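Local coordinates for protein GH127 beta-L-arabinofuranoside (Geobacillus stearothermophilus, PDB 4QK0) that probably hydrolyses terminal beta-L-arabinofuranosidic linkages to release L-arabinose, as a member of glycoside hydrolase family 127, at residues E33-Q38 with L83-Y88; H53-F58 with D103-L108; R59-E64 with Y122-E127; G110-Q113 with Y118-T121. All coordinates share one frame; numbering follows the deposited sequence.

Interaction 1 of 4, residues E33-Q38 with L83-Y88; sequences EVIPYQ and LEAVAY
Ile-35 reaches across to helix 76-92 with two separate methyls, one for each of two successive residues. Its CG1 branch stands beside the backbone N (chi1 -78°) and chi2 of -58° folds the end over, which carries CD1 to within 3.7 Å of Ala-85 CB. The other branch meets valine: Ile-35 CG2 and Val-86 CG2 are 3.9 Å apart, and the two beta-branched side chains cross obliquely. A branched residue thus spans two positions, while the short Ala-85 admits the CD1 methyl and lets the backbones come close, with Ile-35 CA and Val-86 CA 7.5 Å apart. All three residues are buried. Next to Ile-35, Pro-36 has no N-H to give to the preceding turn, and helix 22-42 kinks there; the carbonyl O of Ile-35 is bonded by Trp-82 NE1. On the flank of helix 76-92, Tyr-88 OH donates to Glu-84 OE2 over 2.6 Å, meeting the anti lone pair, while Glu-84 OE1 pairs with Arg-419, so that the buried carboxylate is held by both oxygens. Packing of this kind, between helices that are neighbours in space though not in sequence, is typical of the (alpha/alpha)6 barrel of GH127 catalytic domains.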
loop_
_atom_site.group_PDB
_atom_site.type_symbol
_atom_site.label_atom_id
_atom_site.label_comp_id
_atom_site.label_asym_id
_atom_site.label_seq_id
_atom_site.Cartn_x
_atom_site.Cartn_y
_atom_site.Cartn_z
ATOM N N GLU A 33 17.800 1.820 31.867
ATOM C CA GLU A 33 17.898 2.603 30.631
ATOM C C GLU A 33 16.622 3.361 30.294
ATOM O O GLU A 33 16.642 4.577 30.122
ATOM C CB GLU A 33 18.276 1.668 29.473
ATOM C CG GLU A 33 18.179 2.313 28.094
ATOM C CD GLU A 33 19.135 3.501 27.925
ATOM O OE1 GLU A 33 18.722 4.542 27.337
ATOM O OE2 GLU A 33 20.309 3.370 28.378
ATOM N N VAL A 34 15.509 2.646 30.169
ATOM C CA VAL A 34 14.333 3.263 29.607
ATOM C C VAL A 34 13.727 4.339 30.468
ATOM O O VAL A 34 13.505 5.472 30.016
ATOM C CB VAL A 34 13.250 2.227 29.285
ATOM C CG1 VAL A 34 12.065 2.895 28.616
ATOM C CG2 VAL A 34 13.766 1.127 28.371
ATOM N N ILE A 35 13.447 4.024 31.728
ATOM C CA ILE A 35 12.801 5.009 32.615
ATOM C C ILE A 35 13.675 6.239 32.942
ATOM O O ILE A 35 13.222 7.399 32.890
ATOM C CB ILE A 35 12.284 4.292 33.879
ATOM C CG1 ILE A 35 10.983 3.546 33.554
ATOM C CG2 ILE A 35 12.113 5.249 35.052
ATOM C CD1 ILE A 35 9.851 4.377 33.021
ATOM N N PRO A 36 14.947 6.024 33.249
ATOM C CA PRO A 36 15.831 7.196 33.389
ATOM C C PRO A 36 15.954 8.096 32.152
ATOM O O PRO A 36 15.932 9.327 32.280
ATOM C CB PRO A 36 17.187 6.561 33.730
ATOM C CG PRO A 36 16.803 5.314 34.459
ATOM C CD PRO A 36 15.635 4.788 33.635
ATOM N N TYR A 37 16.071 7.503 30.965
ATOM C CA TYR A 37 16.151 8.297 29.727
ATOM C C TYR A 37 14.877 9.114 29.538
ATOM O O TYR A 37 14.929 10.309 29.206
ATOM C CB TYR A 37 16.411 7.398 28.499
ATOM C CG TYR A 37 16.602 8.173 27.214
ATOM C CD1 TYR A 37 15.520 8.558 26.451
ATOM C CD2 TYR A 37 17.868 8.583 26.808
ATOM C CE1 TYR A 37 15.680 9.312 25.294
ATOM C CE2 TYR A 37 18.043 9.328 25.642
ATOM C CZ TYR A 37 16.944 9.674 24.889
ATOM O OH TYR A 37 17.113 10.398 23.744
ATOM N N GLN A 38 13.727 8.470 29.744
ATOM C CA GLN A 38 12.474 9.196 29.589
ATOM C C GLN A 38 12.338 10.310 30.589
ATOM O O GLN A 38 11.780 11.369 30.274
ATOM C CB GLN A 38 11.271 8.284 29.713
ATOM C CG GLN A 38 11.008 7.374 28.514
ATOM C CD GLN A 38 10.919 8.077 27.139
ATOM O OE1 GLN A 38 9.931 8.754 26.856
ATOM N NE2 GLN A 38 11.934 7.865 26.250
ATOM N N LEU A 83 5.007 7.805 35.489
ATOM C CA LEU A 83 4.695 7.509 36.920
ATOM C C LEU A 83 4.172 6.086 37.132
ATOM O O LEU A 83 4.563 5.402 38.070
ATOM C CB LEU A 83 3.693 8.492 37.472
ATOM C CG LEU A 83 4.246 9.918 37.692
ATOM C CD1 LEU A 83 3.115 10.883 37.944
ATOM C CD2 LEU A 83 5.221 9.947 38.842
ATOM N N GLU A 84 3.337 5.621 36.218
ATOM C CA GLU A 84 2.770 4.301 36.340
ATOM C C GLU A 84 3.831 3.250 36.248
ATOM O O GLU A 84 3.870 2.293 37.052
ATOM C CB GLU A 84 1.665 4.055 35.309
ATOM C CG GLU A 84 0.926 2.736 35.592
ATOM C CD GLU A 84 -0.040 2.283 34.494
ATOM O OE1 GLU A 84 -0.411 3.110 33.654
ATOM O OE2 GLU A 84 -0.445 1.093 34.505
ATOM N N ALA A 85 4.714 3.383 35.285
ATOM C CA ALA A 85 5.826 2.426 35.208
ATOM C C ALA A 85 6.730 2.468 36.449
ATOM O O ALA A 85 7.227 1.438 36.910
ATOM C CB ALA A 85 6.662 2.693 33.983
ATOM N N VAL A 86 6.998 3.670 36.932
ATOM C CA VAL A 86 7.869 3.845 38.103
ATOM C C VAL A 86 7.259 3.133 39.308
ATOM O O VAL A 86 7.946 2.403 39.989
ATOM C CB VAL A 86 8.092 5.352 38.377
ATOM C CG1 VAL A 86 8.524 5.594 39.804
ATOM C CG2 VAL A 86 9.128 5.925 37.421
ATOM N N ALA A 87 5.951 3.304 39.494
ATOM C CA ALA A 87 5.187 2.528 40.491
ATOM C C ALA A 87 5.461 1.066 40.444
ATOM O O ALA A 87 5.782 0.440 41.477
ATOM C CB ALA A 87 3.705 2.767 40.315
ATOM N N TYR A 88 5.399 0.477 39.242
ATOM C CA TYR A 88 5.642 -0.963 39.130
ATOM C C TYR A 88 7.080 -1.291 39.413
ATOM O O TYR A 88 7.382 -2.376 39.948
ATOM C CB TYR A 88 5.242 -1.519 37.757
ATOM C CG TYR A 88 3.788 -1.281 37.393
ATOM C CD1 TYR A 88 2.774 -1.514 38.303
ATOM C CD2 TYR A 88 3.436 -0.846 36.128
ATOM C CE1 TYR A 88 1.436 -1.319 37.966
ATOM C CE2 TYR A 88 2.109 -0.625 35.783
ATOM C CZ TYR A 88 1.112 -0.872 36.703
ATOM O OH TYR A 88 -0.193 -0.636 36.364
#

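Interaction 2 of 4, residues H53-F58 with D103-L108; sequences HAIENF and DDVIEL
Leu-108 pushes its isobutyl group at helix 54-61 and is met there by Phe-58 and Ile-55. This is the tight end of the contact. Leu-108 CD2 lies 3.9 Å from Phe-58 CB and 4.1 Å from Ile-55 CG2, while the other methyl, CD1, rests 3.8 Å from the carbonyl O of Phe-58. With chi1 at 174°, CG lies anti to the backbone N, and both methyls reach helix 54-61. Phe-58 offers its CB and backbone; its ring turns off to pack on Asp-76 and Val-79 of helix 76-92. An alanine in place of Leu-108 would probably open a gap beside Phe-58 CB and leave Ile-55 CG2 without its partner on this helix. The two helices run at 43° to each other with short-segment axes 10.9 Å apart at closest, a wide spacing that suits large aliphatic side chains. Both belong to the helical catalytic domain, an (alpha/alpha)6 barrel in this family, and the buried faces here bear no polar bond between them. One turn back toward the N-terminal ends the fit slackens: Ile-55 CD1 and Val-105 CG2 are 4.5 Å apart, and Trp-39 of helix 22-42 touches both residues. The outer faces have another chemistry altogether. Asp-104 is exposed and pairs with Lys-100, Asp-103 with Lys-160, and Glu-107 with Arg-162, while across the way Glu-56 points away from the contact and forms a salt bridge with Arg-59.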
loop_
_atom_site.group_PDB
_atom_site.type_symbol
_atom_site.label_atom_id
_atom_site.label_comp_id
_atom_site.label_asym_id
_atom_site.label_seq_id
_atom_site.Cartn_x
_atom_site.Cartn_y
_atom_site.Cartn_z
ATOM N N HIS A 53 8.661 19.536 27.190
ATOM C CA HIS A 53 7.984 20.461 28.101
ATOM C C HIS A 53 6.903 19.786 28.983
ATOM O O HIS A 53 6.019 20.463 29.520
ATOM C CB HIS A 53 7.340 21.640 27.321
ATOM C CG HIS A 53 8.268 22.786 27.060
ATOM N ND1 HIS A 53 8.251 23.940 27.812
ATOM C CD2 HIS A 53 9.226 22.966 26.121
ATOM C CE1 HIS A 53 9.175 24.771 27.368
ATOM N NE2 HIS A 53 9.775 24.206 26.336
ATOM N N ALA A 54 6.943 18.489 29.142
ATOM C CA ALA A 54 5.795 17.827 29.772
ATOM C C ALA A 54 5.688 18.232 31.252
ATOM O O ALA A 54 4.586 18.449 31.763
ATOM C CB ALA A 54 5.870 16.305 29.623
ATOM N N ILE A 55 6.830 18.303 31.919
ATOM C CA ILE A 55 6.878 18.676 33.340
ATOM C C ILE A 55 6.690 20.196 33.454
ATOM O O ILE A 55 5.935 20.688 34.300
ATOM C CB ILE A 55 8.194 18.256 33.979
ATOM C CG1 ILE A 55 8.387 16.738 33.937
ATOM C CG2 ILE A 55 8.311 18.764 35.417
ATOM C CD1 ILE A 55 7.400 15.960 34.767
ATOM N N GLU A 56 7.358 20.917 32.565
ATOM C CA GLU A 56 7.295 22.348 32.531
ATOM C C GLU A 56 5.854 22.827 32.443
ATOM O O GLU A 56 5.452 23.787 33.110
ATOM C CB GLU A 56 8.175 22.886 31.371
ATOM C CG GLU A 56 8.400 24.385 31.361
ATOM C CD GLU A 56 8.980 24.919 32.663
ATOM O OE1 GLU A 56 9.522 24.126 33.490
ATOM O OE2 GLU A 56 8.872 26.151 32.863
ATOM N N ASN A 57 5.058 22.200 31.593
ATOM C CA ASN A 57 3.651 22.592 31.473
ATOM C C ASN A 57 2.947 22.557 32.874
ATOM O O ASN A 57 2.086 23.342 33.117
ATOM C CB ASN A 57 2.897 21.686 30.506
ATOM C CG ASN A 57 3.253 21.928 29.027
ATOM O OD1 ASN A 57 3.687 23.001 28.631
ATOM N ND2 ASN A 57 2.995 20.917 28.209
ATOM N N PHE A 58 3.266 21.590 33.724
ATOM C CA PHE A 58 2.633 21.509 35.059
ATOM C C PHE A 58 3.174 22.582 35.984
ATOM O O PHE A 58 2.431 23.162 36.770
ATOM C CB PHE A 58 2.853 20.158 35.720
ATOM C CG PHE A 58 2.010 19.069 35.148
ATOM C CD1 PHE A 58 0.657 18.983 35.448
ATOM C CD2 PHE A 58 2.569 18.128 34.298
ATOM C CE1 PHE A 58 -0.132 17.987 34.900
ATOM C CE2 PHE A 58 1.796 17.125 33.765
ATOM C CZ PHE A 58 0.448 17.059 34.040
ATOM N N ASP A 103 7.339 11.324 44.078
ATOM C CA ASP A 103 6.644 12.147 45.094
ATOM C C ASP A 103 6.609 13.632 44.760
ATOM O O ASP A 103 5.595 14.253 44.961
ATOM C CB ASP A 103 7.221 11.891 46.506
ATOM C CG ASP A 103 6.831 10.492 47.061
ATOM O OD1 ASP A 103 5.851 9.879 46.573
ATOM O OD2 ASP A 103 7.526 9.991 47.947
ATOM N N ASP A 104 7.709 14.179 44.232
ATOM C CA ASP A 104 7.799 15.592 43.910
ATOM C C ASP A 104 6.921 15.921 42.711
ATOM O O ASP A 104 6.297 16.976 42.671
ATOM C CB ASP A 104 9.247 16.007 43.569
ATOM C CG ASP A 104 10.201 15.963 44.789
ATOM O OD1 ASP A 104 9.712 15.915 45.937
ATOM O OD2 ASP A 104 11.452 15.995 44.586
ATOM N N VAL A 105 6.912 15.041 41.710
ATOM C CA VAL A 105 6.053 15.236 40.561
ATOM C C VAL A 105 4.628 15.223 41.036
ATOM O O VAL A 105 3.821 16.049 40.645
ATOM C CB VAL A 105 6.251 14.114 39.505
ATOM C CG1 VAL A 105 5.188 14.166 38.416
ATOM C CG2 VAL A 105 7.644 14.202 38.899
ATOM N N ILE A 106 4.319 14.299 41.926
ATOM C CA ILE A 106 2.965 14.172 42.431
ATOM C C ILE A 106 2.525 15.428 43.146
ATOM O O ILE A 106 1.384 15.887 42.971
ATOM C CB ILE A 106 2.850 12.918 43.326
ATOM C CG1 ILE A 106 2.885 11.667 42.467
ATOM C CG2 ILE A 106 1.560 12.932 44.124
ATOM C CD1 ILE A 106 3.175 10.382 43.209
ATOM N N GLU A 107 3.419 16.023 43.942
ATOM C CA GLU A 107 3.038 17.256 44.678
ATOM C C GLU A 107 2.836 18.398 43.711
ATOM O O GLU A 107 1.948 19.224 43.880
ATOM C CB GLU A 107 4.073 17.603 45.756
ATOM C CG GLU A 107 4.116 16.643 46.983
ATOM C CD GLU A 107 2.777 16.482 47.740
ATOM O OE1 GLU A 107 1.962 17.444 47.788
ATOM O OE2 GLU A 107 2.523 15.404 48.322
ATOM N N LEU A 108 3.645 18.402 42.653
ATOM C CA LEU A 108 3.473 19.357 41.567
ATOM C C LEU A 108 2.131 19.193 40.876
ATOM O O LEU A 108 1.400 20.161 40.665
ATOM C CB LEU A 108 4.607 19.231 40.566
ATOM C CG LEU A 108 4.478 20.071 39.303
ATOM C CD1 LEU A 108 4.384 21.540 39.619
ATOM C CD2 LEU A 108 5.695 19.811 38.416
#

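Interaction 3 of 4, residues R59-E64 with Y122-E127; sequences RIAAGE and YYTIKE
Ile-125 CG1 stands beside its own backbone N (chi1 -66°) and chi2 of 161° extends the branch, a combination that carries CD1 onto helix 54-61 between Ile-60 and Ala-61. In Ile-60 a chi1 of -64° turns CG2, not the longer branch, to this meeting: Ile-60 CG2 lies 3.6 Å from Ile-125 CD1, and the two side chains cross at about a right angle. Ala-61 takes the rest, its backbone N 3.9 Å from Ile-125 CD1 and its CB 4.1 Å from Thr-124 CG2; the small alanine lets both Ile-125 and Thr-124 come close. Threonine suits its place by having two faces, as its methyl packs here while OG1 bonds to Asn-120 O and Gln-114 NE2. One element is the end of a helix, the other a whole short helix. Helix 54-61 finishes in a Schellman motif, with Glu-64 N bonded to Arg-59 O and Gly-63 N to Ile-60 O; the positive phi at Gly-63 is easy for a residue without a side chain. The short helix 122-126 widens into a pi-type turn, where Tyr-122 O accepts from both Lys-126 N and Glu-127 N. Every touching residue is partly exposed, and Ala-61 also leans on Ala-112 of helix 96-112.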
loop_
_atom_site.group_PDB
_atom_site.type_symbol
_atom_site.label_atom_id
_atom_site.label_comp_id
_atom_site.label_asym_id
_atom_site.label_seq_id
_atom_site.Cartn_x
_atom_site.Cartn_y
_atom_site.Cartn_z
ATOM N N ARG A 59 4.467 22.879 35.857
ATOM C CA ARG A 59 5.022 24.013 36.552
ATOM C C ARG A 59 4.284 25.284 36.226
ATOM O O ARG A 59 3.923 26.054 37.134
ATOM C CB ARG A 59 6.475 24.210 36.185
ATOM C CG ARG A 59 7.375 23.305 36.953
ATOM C CD ARG A 59 8.747 23.914 37.125
ATOM N NE ARG A 59 9.578 22.824 37.535
ATOM C CZ ARG A 59 10.214 22.010 36.701
ATOM N NH1 ARG A 59 10.182 22.209 35.383
ATOM N NH2 ARG A 59 10.900 21.004 37.211
ATOM N N ILE A 60 4.119 25.556 34.930
ATOM C CA ILE A 60 3.452 26.779 34.529
ATOM C C ILE A 60 2.063 26.766 35.110
ATOM O O ILE A 60 1.586 27.745 35.689
ATOM C CB ILE A 60 3.443 26.917 33.006
ATOM C CG1 ILE A 60 4.901 27.044 32.493
ATOM C CG2 ILE A 60 2.623 28.117 32.588
ATOM C CD1 ILE A 60 5.053 26.888 30.986
ATOM N N ALA A 61 1.401 25.633 34.991
ATOM C CA ALA A 61 0.016 25.544 35.447
ATOM C C ALA A 61 -0.086 25.743 36.956
ATOM O O ALA A 61 -1.099 26.173 37.428
ATOM C CB ALA A 61 -0.598 24.196 35.036
ATOM N N ALA A 62 0.942 25.357 37.700
ATOM C CA ALA A 62 0.922 25.508 39.157
ATOM C C ALA A 62 1.328 26.911 39.538
ATOM O O ALA A 62 1.381 27.239 40.699
ATOM C CB ALA A 62 1.868 24.535 39.795
ATOM N N GLY A 63 1.602 27.751 38.550
ATOM C CA GLY A 63 2.064 29.119 38.820
ATOM C C GLY A 63 3.489 29.204 39.345
ATOM O O GLY A 63 3.820 30.143 40.038
ATOM N N GLU A 64 4.324 28.234 39.003
ATOM C CA GLU A 64 5.693 28.184 39.478
ATOM C C GLU A 64 6.672 28.426 38.349
ATOM O O GLU A 64 7.855 28.352 38.532
ATOM C CB GLU A 64 5.964 26.828 40.122
ATOM C CG GLU A 64 5.240 26.717 41.448
ATOM C CD GLU A 64 5.118 25.302 41.974
ATOM O OE1 GLU A 64 5.980 24.451 41.631
ATOM O OE2 GLU A 64 4.142 25.055 42.730
ATOM N N TYR A 122 -3.080 21.967 29.249
ATOM C CA TYR A 122 -3.471 22.653 28.039
ATOM C C TYR A 122 -4.625 23.602 28.246
ATOM O O TYR A 122 -4.604 24.746 27.781
ATOM C CB TYR A 122 -3.834 21.618 26.991
ATOM C CG TYR A 122 -4.281 22.192 25.656
ATOM C CD1 TYR A 122 -5.604 22.464 25.425
ATOM C CD2 TYR A 122 -3.363 22.432 24.618
ATOM C CE1 TYR A 122 -6.026 22.998 24.208
ATOM C CE2 TYR A 122 -3.767 22.948 23.394
ATOM C CZ TYR A 122 -5.104 23.232 23.202
ATOM O OH TYR A 122 -5.537 23.793 22.044
ATOM N N TYR A 123 -5.655 23.138 28.950
ATOM C CA TYR A 123 -6.827 24.006 29.262
ATOM C C TYR A 123 -6.682 24.873 30.505
ATOM O O TYR A 123 -7.596 25.539 30.889
ATOM C CB TYR A 123 -8.067 23.151 29.390
ATOM C CG TYR A 123 -8.588 22.712 28.054
ATOM C CD1 TYR A 123 -9.163 23.622 27.185
ATOM C CD2 TYR A 123 -8.461 21.392 27.645
ATOM C CE1 TYR A 123 -9.653 23.212 25.953
ATOM C CE2 TYR A 123 -8.942 20.970 26.444
ATOM C CZ TYR A 123 -9.505 21.879 25.595
ATOM O OH TYR A 123 -9.999 21.423 24.406
ATOM N N THR A 124 -5.559 24.798 31.169
ATOM C CA THR A 124 -5.243 25.751 32.229
ATOM C C THR A 124 -4.372 26.875 31.696
ATOM O O THR A 124 -4.625 28.001 32.005
ATOM C CB THR A 124 -4.507 25.088 33.388
ATOM O OG1 THR A 124 -5.353 24.057 33.954
ATOM C CG2 THR A 124 -4.150 26.123 34.441
ATOM N N ILE A 125 -3.439 26.573 30.804
ATOM C CA ILE A 125 -2.500 27.574 30.297
ATOM C C ILE A 125 -2.875 28.121 28.928
ATOM O O ILE A 125 -2.988 29.321 28.732
ATOM C CB ILE A 125 -1.151 26.940 30.096
ATOM C CG1 ILE A 125 -0.562 26.524 31.419
ATOM C CG2 ILE A 125 -0.241 27.883 29.343
ATOM C CD1 ILE A 125 0.529 25.506 31.233
ATOM N N LYS A 126 -3.100 27.235 27.981
ATOM C CA LYS A 126 -3.321 27.670 26.609
ATOM C C LYS A 126 -4.738 28.087 26.245
ATOM O O LYS A 126 -4.887 29.030 25.493
ATOM C CB LYS A 126 -2.890 26.607 25.637
ATOM C CG LYS A 126 -2.948 27.099 24.188
ATOM C CD LYS A 126 -1.885 26.425 23.372
ATOM C CE LYS A 126 -2.052 26.739 21.911
ATOM N NZ LYS A 126 -1.112 25.841 21.192
ATOM N N GLU A 127 -5.761 27.362 26.708
ATOM C CA GLU A 127 -7.135 27.731 26.406
ATOM C C GLU A 127 -7.938 27.717 27.654
ATOM O O GLU A 127 -8.894 26.976 27.747
ATOM C CB GLU A 127 -7.749 26.779 25.396
ATOM C CG GLU A 127 -6.893 26.631 24.176
ATOM C CD GLU A 127 -7.372 27.480 23.023
ATOM O OE1 GLU A 127 -6.506 28.230 22.519
ATOM O OE2 GLU A 127 -8.578 27.478 22.656
#

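Interaction 4 of 4, residues G110-Q113 with Y118-T121; sequences GRAQ and YLNT
Leu-119 closes over the end of helix 96-112, its CD2 resting 3.9 Å from Ala-112 CB and 4.1 Å from Gln-113 N. Its branch point is only slightly farther off, with Leu-119 CG 4.2 Å from Gln-113 CB. Alongside, the extended side chain of Gln-113 runs past the returning loop, and its CG lies 3.7 Å from Tyr-118 O. The small methyl of Ala-112 suits a leucine that must lie close to the helix. A serine at the place of Leu-119 would probably cost Ala-112 CB its partner in the loop and open a gap toward Phe-58 and Tyr-170, which also touch this leucine. No direct hydrogen bond joins the two segments; one water does, donating to Ala-112 O at 2.9 Å and accepting from Asn-120 N at 3.0 Å. It thereby serves a carbonyl of the last helical turn, where the helix has run out of N-H groups to offer. This is a connection between two consecutive helices of the helical domain: the chain leaves helix 96-112 at Gln-113, turns back, and enters helix 122-126 through an N-cap, Asn-120 OD1 accepting from Tyr-123 N. Farther out, the amide of Gln-113 is held by NE2 bonds to Gly-117 O within the loop and to Ile-166 O beyond it. Tyr-118 points away from the helix end, with OH bonded to Glu-140 and the ring in a cation-pi contact with Arg-131 and edge-to-face with Trp-132. Thr-121 OG1 bonds to Asp-76 OD1.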
loop_
_atom_site.group_PDB
_atom_site.type_symbol
_atom_site.label_atom_id
_atom_site.label_comp_id
_atom_site.label_asym_id
_atom_site.label_seq_id
_atom_site.Cartn_x
_atom_site.Cartn_y
_atom_site.Cartn_z
ATOM N N GLY A 110 -0.502 18.019 42.280
ATOM C CA GLY A 110 -1.427 18.542 43.304
ATOM C C GLY A 110 -1.492 20.063 43.313
ATOM O O GLY A 110 -2.575 20.637 43.443
ATOM N N ARG A 111 -0.367 20.738 43.064
ATOM C CA ARG A 111 -0.415 22.233 42.950
ATOM C C ARG A 111 -0.947 22.731 41.629
ATOM O O ARG A 111 -1.437 23.821 41.568
ATOM C CB ARG A 111 0.970 22.844 43.242
ATOM C CG ARG A 111 1.481 22.478 44.651
ATOM C CD ARG A 111 2.763 23.233 45.039
ATOM N NE ARG A 111 3.913 23.037 44.133
ATOM C CZ ARG A 111 4.761 22.003 44.169
ATOM N NH1 ARG A 111 4.623 21.036 45.061
ATOM N NH2 ARG A 111 5.742 21.913 43.291
ATOM N N ALA A 112 -0.852 21.949 40.538
ATOM C CA ALA A 112 -1.438 22.401 39.246
ATOM C C ALA A 112 -2.931 22.176 39.219
ATOM O O ALA A 112 -3.644 22.701 38.367
ATOM C CB ALA A 112 -0.797 21.644 38.095
ATOM N N GLN A 113 -3.433 21.319 40.102
ATOM C CA GLN A 113 -4.880 20.978 40.088
ATOM C C GLN A 113 -5.777 22.180 40.480
ATOM O O GLN A 113 -5.492 22.901 41.448
ATOM C CB GLN A 113 -5.171 19.826 41.057
ATOM C CG GLN A 113 -6.606 19.320 40.974
ATOM C CD GLN A 113 -6.805 18.061 41.780
ATOM O OE1 GLN A 113 -6.173 17.905 42.790
ATOM N NE2 GLN A 113 -7.618 17.118 41.280
ATOM N N TYR A 118 -10.310 19.647 38.422
ATOM C CA TYR A 118 -9.740 19.625 37.064
ATOM C C TYR A 118 -8.221 19.772 37.050
ATOM O O TYR A 118 -7.669 20.669 37.682
ATOM C CB TYR A 118 -10.365 20.740 36.254
ATOM C CG TYR A 118 -10.084 20.674 34.789
ATOM C CD1 TYR A 118 -10.749 19.752 33.975
ATOM C CD2 TYR A 118 -9.267 21.629 34.174
ATOM C CE1 TYR A 118 -10.537 19.717 32.593
ATOM C CE2 TYR A 118 -9.046 21.612 32.806
ATOM C CZ TYR A 118 -9.675 20.646 32.009
ATOM O OH TYR A 118 -9.445 20.587 30.662
ATOM N N LEU A 119 -7.566 18.852 36.341
ATOM C CA LEU A 119 -6.112 18.846 36.179
ATOM C C LEU A 119 -5.751 18.634 34.686
ATOM O O LEU A 119 -5.770 17.480 34.150
ATOM C CB LEU A 119 -5.521 17.702 36.951
ATOM C CG LEU A 119 -4.122 17.815 37.556
ATOM C CD1 LEU A 119 -3.492 16.454 37.628
ATOM C CD2 LEU A 119 -3.196 18.788 36.890
ATOM N N ASN A 120 -5.430 19.727 34.016
ATOM C CA ASN A 120 -5.111 19.655 32.578
ATOM C C ASN A 120 -4.335 20.892 32.201
ATOM O O ASN A 120 -4.867 22.004 32.297
ATOM C CB ASN A 120 -6.382 19.545 31.749
ATOM C CG ASN A 120 -6.100 19.350 30.266
ATOM O OD1 ASN A 120 -5.711 20.277 29.566
ATOM N ND2 ASN A 120 -6.300 18.138 29.789
ATOM N N THR A 121 -3.085 20.702 31.786
ATOM C CA THR A 121 -2.224 21.848 31.515
ATOM C C THR A 121 -2.660 22.646 30.310
ATOM O O THR A 121 -2.714 23.882 30.362
ATOM C CB THR A 121 -0.762 21.447 31.387
ATOM O OG1 THR A 121 -0.623 20.514 30.315
ATOM C CG2 THR A 121 -0.275 20.829 32.672
HETATM O O HOH W 1 -4.883 22.109 35.792
#

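Overall arrangement
From the N terminus, the chain opens interaction 1 in helix 22-42, then interactions 2 and 3 in turn along helix 54-61, before helix 76-92 closes interaction 1. Interaction 2 closes on helix 96-112, and interaction 3 only at helix 122-126, so the first three cross one another. Interaction 4 opens and closes within the long span bridged by interaction 3, after interactions 1 and 2 are complete. Leu-83 on Val-105 joins interactions 1 and 2, Phe-58 against Leu-119 and Thr-121 joins 2 and 4, and the Glu-64 to Arg-111 salt bridge joins 3 and 4. Together they tie helices 22-42, 54-61, 76-92, 96-112 and 122-126, and the loop before the last, within the catalytic domain.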